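Local coordinates for protein teichoic acid D-alanine hydrolase (Staphylococcus aureus, PDB 5ZH8) that removes D-alanyl esters from the wall and lipoteichoic acids of the cell envelope, and influences methicillin resistance and autolysis, at residues 250-254 with 255-259; 295-298 with 299-303. One frame throughout, in Å; residues are numbered along the deposited sequence.

Contact 1 (250-254 with 255-259); sequences FYDEQ and PFKKY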
ATOM      1  N   PHE A 250     -22.202   8.335   6.604  1.00 55.21           N
ATOM      2  CA  PHE A 250     -21.083   8.482   7.519  1.00 55.40           C
ATOM      3  C   PHE A 250     -20.899   7.163   8.255  1.00 56.94           C
ATOM      4  O   PHE A 250     -21.851   6.417   8.455  1.00 58.27           O
ATOM      5  CB  PHE A 250     -21.324   9.638   8.501  1.00 56.59           C
ATOM      6  CG  PHE A 250     -21.218  11.000   7.871  1.00 54.73           C
ATOM      7  CD1 PHE A 250     -19.984  11.615   7.732  1.00 53.72           C
ATOM      8  CD2 PHE A 250     -22.344  11.660   7.413  1.00 54.53           C
ATOM      9  CE1 PHE A 250     -19.871  12.865   7.150  1.00 52.50           C
ATOM     10  CE2 PHE A 250     -22.244  12.913   6.830  1.00 53.43           C
ATOM     11  CZ  PHE A 250     -21.004  13.517   6.695  1.00 52.32           C
ATOM     12  N   TYR A 251     -19.660   6.893   8.651  1.00 57.11           N
ATOM     13  CA  TYR A 251     -19.241   5.586   9.176  1.00 58.70           C
ATOM     14  C   TYR A 251     -20.143   4.940  10.242  1.00 61.36           C
ATOM     15  O   TYR A 251     -20.260   3.714  10.281  1.00 62.31           O
ATOM     16  CB  TYR A 251     -17.811   5.688   9.723  1.00 59.30           C
ATOM     17  CG  TYR A 251     -17.706   6.384  11.066  1.00 61.82           C
ATOM     18  CD1 TYR A 251     -17.734   7.776  11.159  1.00 61.69           C
ATOM     19  CD2 TYR A 251     -17.580   5.653  12.244  1.00 64.73           C
ATOM     20  CE1 TYR A 251     -17.642   8.415  12.387  1.00 63.81           C
ATOM     21  CE2 TYR A 251     -17.483   6.282  13.479  1.00 67.03           C
ATOM     22  CZ  TYR A 251     -17.518   7.662  13.544  1.00 66.58           C
ATOM     23  OH  TYR A 251     -17.418   8.288  14.769  1.00 69.03           O
ATOM     24  N   ASP A 252     -20.767   5.746  11.101  1.00 62.80           N
ATOM     25  CA  ASP A 252     -21.493   5.208  12.252  1.00 65.94           C
ATOM     26  C   ASP A 252     -23.020   5.262  12.135  1.00 66.62           C
ATOM     27  O   ASP A 252     -23.724   4.988  13.107  1.00 69.64           O
ATOM     28  CB  ASP A 252     -21.044   5.916  13.538  1.00 68.13           C
ATOM     29  CG  ASP A 252     -21.240   5.056  14.788  1.00 71.91           C
ATOM     30  OD1 ASP A 252     -21.148   3.809  14.699  1.00 72.70           O
ATOM     31  OD2 ASP A 252     -21.495   5.633  15.870  1.00 74.52           O
ATOM     32  N   GLU A 253     -23.541   5.593  10.958  1.00 64.40           N
ATOM     33  CA  GLU A 253     -24.989   5.616  10.762  1.00 65.65           C
ATOM     34  C   GLU A 253     -25.553   4.189  10.803  1.00 67.44           C
ATOM     35  O   GLU A 253     -25.046   3.292  10.131  1.00 66.43           O
ATOM     36  CB  GLU A 253     -25.352   6.330   9.457  1.00 63.50           C
ATOM     37  CG  GLU A 253     -24.926   7.792   9.421  1.00 62.13           C
ATOM     38  CD  GLU A 253     -25.547   8.567   8.269  1.00 60.80           C
ATOM     39  OE1 GLU A 253     -26.790   8.711   8.218  1.00 62.55           O
ATOM     40  OE2 GLU A 253     -24.787   9.060   7.414  1.00 58.28           O
ATOM     41  N   GLN A 254     -26.590   3.991  11.615  1.00 70.38           N
ATOM     42  CA  GLN A 254     -27.104   2.649  11.929  1.00 72.66           C
ATOM     43  C   GLN A 254     -27.674   1.899  10.734  1.00 71.67           C
ATOM     44  O   GLN A 254     -27.295   0.757  10.494  1.00 71.72           O
ATOM     45  CB  GLN A 254     -28.169   2.717  13.040  1.00 76.45           C
ATOM     46  CG  GLN A 254     -27.602   2.988  14.417  1.00 78.40           C
ATOM     47  CD  GLN A 254     -26.664   1.893  14.884  1.00 79.39           C
ATOM     48  OE1 GLN A 254     -27.016   0.711  14.879  1.00 81.04           O
ATOM     49  NE2 GLN A 254     -25.459   2.283  15.292  1.00 78.63           N
ATOM     50  N   PRO A 255     -28.581   2.533   9.969  1.00 70.97           N
ATOM     51  CA  PRO A 255     -29.270   1.779   8.919  1.00 71.14           C
ATOM     52  C   PRO A 255     -28.360   1.257   7.810  1.00 68.80           C
ATOM     53  O   PRO A 255     -28.786   0.390   7.055  1.00 69.47           O
ATOM     54  CB  PRO A 255     -30.268   2.792   8.338  1.00 70.80           C
ATOM     55  CG  PRO A 255     -30.290   3.945   9.283  1.00 71.24           C
ATOM     56  CD  PRO A 255     -28.952   3.957   9.950  1.00 70.13           C
ATOM     57  N   PHE A 256     -27.133   1.774   7.718  1.00 66.64           N
ATOM     58  CA  PHE A 256     -26.197   1.394   6.661  1.00 64.47           C
ATOM     59  C   PHE A 256     -25.130   0.401   7.108  1.00 64.80           C
ATOM     60  O   PHE A 256     -24.364  -0.056   6.274  1.00 63.51           O
ATOM     61  CB  PHE A 256     -25.502   2.645   6.096  1.00 61.75           C
ATOM     62  CG  PHE A 256     -26.450   3.720   5.652  1.00 61.68           C
ATOM     63  CD1 PHE A 256     -26.935   3.751   4.352  1.00 60.75           C
ATOM     64  CD2 PHE A 256     -26.866   4.707   6.541  1.00 62.73           C
ATOM     65  CE1 PHE A 256     -27.815   4.742   3.947  1.00 60.86           C
ATOM     66  CE2 PHE A 256     -27.749   5.698   6.144  1.00 62.63           C
ATOM     67  CZ  PHE A 256     -28.226   5.713   4.845  1.00 61.80           C
ATOM     68  N   LYS A 257     -25.070   0.063   8.396  1.00 67.16           N
ATOM     69  CA  LYS A 257     -24.019  -0.835   8.921  1.00 67.80           C
ATOM     70  C   LYS A 257     -23.944  -2.181   8.198  1.00 67.72           C
ATOM     71  O   LYS A 257     -22.861  -2.725   7.986  1.00 66.46           O
ATOM     72  CB  LYS A 257     -24.199  -1.065  10.427  1.00 71.04           C
ATOM     73  CG  LYS A 257     -23.740   0.103  11.281  1.00 71.27           C
ATOM     74  CD  LYS A 257     -23.739  -0.250  12.762  1.00 74.78           C
ATOM     75  CE  LYS A 257     -23.481   0.986  13.608  1.00 75.11           C
ATOM     76  NZ  LYS A 257     -22.143   1.582  13.363  1.00 72.80           N
ATOM     77  N   LYS A 258     -25.107  -2.695   7.817  1.00 69.24           N
ATOM     78  CA  LYS A 258     -25.240  -3.924   7.027  1.00 69.96           C
ATOM     79  C   LYS A 258     -24.374  -3.933   5.764  1.00 66.85           C
ATOM     80  O   LYS A 258     -23.898  -4.980   5.344  1.00 66.76           O
ATOM     81  CB  LYS A 258     -26.704  -4.068   6.607  1.00 71.96           C
ATOM     82  CG  LYS A 258     -27.220  -5.483   6.431  1.00 74.66           C
ATOM     83  CD  LYS A 258     -28.701  -5.474   6.053  1.00 76.86           C
ATOM     84  CE  LYS A 258     -29.541  -4.643   7.029  1.00 78.91           C
ATOM     85  NZ  LYS A 258     -31.010  -4.870   6.912  1.00 81.88           N
ATOM     86  N   TYR A 259     -24.193  -2.763   5.156  1.00 64.35           N
ATOM     87  CA  TYR A 259     -23.570  -2.640   3.844  1.00 61.74           C
ATOM     88  C   TYR A 259     -22.155  -2.033   3.858  1.00 59.11           C
ATOM     89  O   TYR A 259     -21.517  -1.910   2.808  1.00 56.84           O
ATOM     90  CB  TYR A 259     -24.497  -1.831   2.923  1.00 61.14           C
ATOM     91  CG  TYR A 259     -25.837  -2.510   2.654  1.00 63.81           C
ATOM     92  CD1 TYR A 259     -25.893  -3.792   2.108  1.00 65.06           C
ATOM     93  CD2 TYR A 259     -27.043  -1.876   2.942  1.00 65.49           C
ATOM     94  CE1 TYR A 259     -27.102  -4.422   1.862  1.00 67.45           C
ATOM     95  CE2 TYR A 259     -28.261  -2.500   2.697  1.00 67.98           C
ATOM     96  CZ  TYR A 259     -28.281  -3.774   2.154  1.00 69.02           C
ATOM     97  OH  TYR A 259     -29.473  -4.418   1.897  1.00 71.97           O
TER
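K257 reaches back along the chain to D252, the two side chains lying side by side and pointing the same way. Its aliphatic part runs extended and bends only at the end (chi4 -63°), bringing NZ to 2.8 Å from D252 OD1 in a salt bridge. The ammonium meets the anti side of that oxygen, 29° out of the carboxylate plane. Q254, bent at chi2, crosses the lysine obliquely, its amide end beside CE. A long, flexible, charged side chain suits this solvent-facing side of the loop. In the backbone, K257 N donates to Q254 O over 3.1 Å, closing a tight turn whose second position suits P255, its phi restrained by the ring.

E253 and F256 run alongside each other: E253 CB lies 3.7 Å from F256 CD2, at the ring edge near its plane, and carboxylate and ring planes are 67° apart. Three hydrogen bonds hold the buried carboxylate: OE2 to F250 N, across the type I beta turn F250-E253 beside its backbone bond E253 N to F250 O; OE2 to Y236 OH; and OE1 to N56 ND2.

The loop joins strands 248-250 and 264-265; F250 packs on helices 231-240 and 47-55, E253 touches L52, and F256 rests on M122.

Contact 2 (295-298 with 299-303); sequences MGKL and ITQIQ
I299 meets M295 one helical turn back, its CD1 3.7 Å from M295 SD. The methionine, bent at chi2 and chi3, crosses the isoleucine, and their flexible and branched apolar chains both rest on V353 of strand 349-355. I299 N also donates to M295 O.

Next comes T300, whose hydroxyl sits between its own backbone N and carbonyl carbon (chi1 54°), a torsion that turns it back onto the preceding turn. OG1 donates to G296 O at 2.9 Å, and T300 N reaches the same oxygen nearly along the C=O axis. A threonine can thus satisfy its hydroxyl on the helix backbone while its methyl group remains available for apolar packing; the side chain touches V360 of strand 359-365.

Q301 lies alongside K297, extended beyond CG, with CG beside its own backbone N (chi1 -78°), which directs the chain back along the helix. NE2 donates to K297 O at 3.1 Å, that oxygen only 8° out of the amide plane. Q301 N reaches K297 O from the opposite face. The amide has further partners: OE1 accepts from K306 NZ and NE2 donates to L243 O.

I302 finally runs beside L298, CD1 to CD1 3.5 Å, and both pack on F131 of helix 129-142.

G296 O and K297 O each therefore accept a side-chain bond besides the normal helical one, from T300 and Q301, while M295, L298, I299 and I302 supply apolar contacts to strand 349-355 and helix 129-142.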
ATOM      1  N   MET A 295     -21.747   7.606  -6.160  1.00 48.45           N
ATOM      2  CA  MET A 295     -20.651   8.484  -6.571  1.00 47.51           C
ATOM      3  C   MET A 295     -20.819   8.942  -8.015  1.00 47.77           C
ATOM      4  O   MET A 295     -20.587  10.103  -8.328  1.00 47.57           O
ATOM      5  CB  MET A 295     -19.302   7.786  -6.401  1.00 46.78           C
ATOM      6  CG  MET A 295     -18.097   8.617  -6.838  1.00 45.83           C
ATOM      7  SD  MET A 295     -17.983  10.310  -6.214  1.00 45.40           S
ATOM      8  CE  MET A 295     -16.896  10.089  -4.812  1.00 45.33           C
ATOM      9  N   GLY A 296     -21.209   8.025  -8.893  1.00 48.63           N
ATOM     10  CA  GLY A 296     -21.511   8.377 -10.275  1.00 49.00           C
ATOM     11  C   GLY A 296     -22.731   9.277 -10.351  1.00 49.88           C
ATOM     12  O   GLY A 296     -22.753  10.246 -11.111  1.00 50.14           O
ATOM     13  N   LYS A 297     -23.749   8.948  -9.561  1.00 50.78           N
ATOM     14  CA  LYS A 297     -24.974   9.744  -9.476  1.00 51.88           C
ATOM     15  C   LYS A 297     -24.658  11.181  -9.040  1.00 50.88           C
ATOM     16  O   LYS A 297     -25.267  12.130  -9.526  1.00 51.36           O
ATOM     17  CB  LYS A 297     -25.959   9.082  -8.499  1.00 53.49           C
ATOM     18  CG  LYS A 297     -27.331   9.726  -8.453  1.00 55.57           C
ATOM     19  CD  LYS A 297     -28.216   9.149  -7.355  1.00 57.39           C
ATOM     20  CE  LYS A 297     -28.720   7.754  -7.698  1.00 59.18           C
ATOM     21  NZ  LYS A 297     -29.779   7.298  -6.751  1.00 61.33           N
ATOM     22  N   LEU A 298     -23.704  11.330  -8.121  1.00 49.35           N
ATOM     23  CA  LEU A 298     -23.255  12.648  -7.667  1.00 48.20           C
ATOM     24  C   LEU A 298     -22.581  13.449  -8.781  1.00 47.18           C
ATOM     25  O   LEU A 298     -22.924  14.601  -9.019  1.00 47.79           O
ATOM     26  CB  LEU A 298     -22.284  12.493  -6.495  1.00 47.22           C
ATOM     27  CG  LEU A 298     -21.520  13.733  -6.041  1.00 46.60           C
ATOM     28  CD1 LEU A 298     -22.476  14.815  -5.566  1.00 47.42           C
ATOM     29  CD2 LEU A 298     -20.525  13.337  -4.962  1.00 46.18           C
ATOM     30  N   ILE A 299     -21.619  12.832  -9.448  1.00 46.07           N
ATOM     31  CA  ILE A 299     -20.831  13.504 -10.476  1.00 45.54           C
ATOM     32  C   ILE A 299     -21.665  13.850 -11.708  1.00 46.33           C
ATOM     33  O   ILE A 299     -21.546  14.948 -12.239  1.00 46.43           O
ATOM     34  CB  ILE A 299     -19.612  12.648 -10.872  1.00 44.76           C
ATOM     35  CG1 ILE A 299     -18.607  12.646  -9.724  1.00 43.93           C
ATOM     36  CG2 ILE A 299     -18.949  13.168 -12.144  1.00 44.77           C
ATOM     37  CD1 ILE A 299     -17.682  11.454  -9.755  1.00 43.69           C
ATOM     38  N   THR A 300     -22.504  12.922 -12.157  1.00 46.92           N
ATOM     39  CA  THR A 300     -23.330  13.164 -13.336  1.00 48.18           C
ATOM     40  C   THR A 300     -24.324  14.300 -13.101  1.00 49.13           C
ATOM     41  O   THR A 300     -24.594  15.091 -14.003  1.00 50.37           O
ATOM     42  CB  THR A 300     -24.122  11.918 -13.757  1.00 49.15           C
ATOM     43  OG1 THR A 300     -24.881  11.433 -12.643  1.00 49.36           O
ATOM     44  CG2 THR A 300     -23.190  10.843 -14.269  1.00 48.50           C
ATOM     45  N   GLN A 301     -24.871  14.371 -11.890  1.00 49.00           N
ATOM     46  CA  GLN A 301     -25.808  15.436 -11.540  1.00 49.76           C
ATOM     47  C   GLN A 301     -25.134  16.801 -11.429  1.00 48.73           C
ATOM     48  O   GLN A 301     -25.717  17.809 -11.827  1.00 49.75           O
ATOM     49  CB  GLN A 301     -26.535  15.102 -10.250  1.00 50.29           C
ATOM     50  CG  GLN A 301     -27.645  14.089 -10.444  1.00 51.93           C
ATOM     51  CD  GLN A 301     -28.434  13.876  -9.175  1.00 52.87           C
ATOM     52  OE1 GLN A 301     -29.564  14.339  -9.053  1.00 54.72           O
ATOM     53  NE2 GLN A 301     -27.831  13.192  -8.210  1.00 51.64           N
ATOM     54  N   ILE A 302     -23.916  16.834 -10.899  1.00 46.89           N
ATOM     55  CA  ILE A 302     -23.126  18.067 -10.879  1.00 46.29           C
ATOM     56  C   ILE A 302     -22.803  18.485 -12.316  1.00 46.77           C
ATOM     57  O   ILE A 302     -22.932  19.658 -12.670  1.00 47.71           O
ATOM     58  CB  ILE A 302     -21.836  17.922 -10.038  1.00 44.55           C
ATOM     59  CG1 ILE A 302     -22.195  17.775  -8.553  1.00 44.55           C
ATOM     60  CG2 ILE A 302     -20.926  19.129 -10.228  1.00 44.18           C
ATOM     61  CD1 ILE A 302     -21.098  17.176  -7.701  1.00 43.46           C
ATOM     62  N   GLN A 303     -22.412  17.517 -13.140  1.00 46.28           N
ATOM     63  CA  GLN A 303     -22.160  17.756 -14.557  1.00 46.70           C
ATOM     64  C   GLN A 303     -23.384  18.340 -15.251  1.00 48.64           C
ATOM     65  O   GLN A 303     -23.250  19.129 -16.186  1.00 50.14           O
ATOM     66  CB  GLN A 303     -21.726  16.465 -15.264  1.00 46.27           C
ATOM     67  CG  GLN A 303     -20.250  16.130 -15.100  1.00 44.73           C
ATOM     68  CD  GLN A 303     -19.863  14.856 -15.821  1.00 44.64           C
ATOM     69  OE1 GLN A 303     -20.488  13.811 -15.635  1.00 44.91           O
ATOM     70  NE2 GLN A 303     -18.829  14.932 -16.644  1.00 44.32           N
TER

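How the contacts relate
Both contacts are local, and they follow in series along the chain: 250-259 forms a surface loop, whereas 295-303 is a largely buried contact on helix 292-303. Their centres are 22 Å apart and their nearest atoms about 11 Å, so they do not touch. The bridge between them is strand 288-290, which pairs with strand 248-250 just ahead of contact 1 and runs into helix 292-303 soon afterwards. Contact 1 packs against helices 47-55 and 231-240, while contact 2 lies against the eight-stranded antiparallel sheet and helix 129-142, within the beta-lactamase-type fold. In that family the SxxK motif of the nucleophilic serine lies at the start of a helix, here probably 129-142.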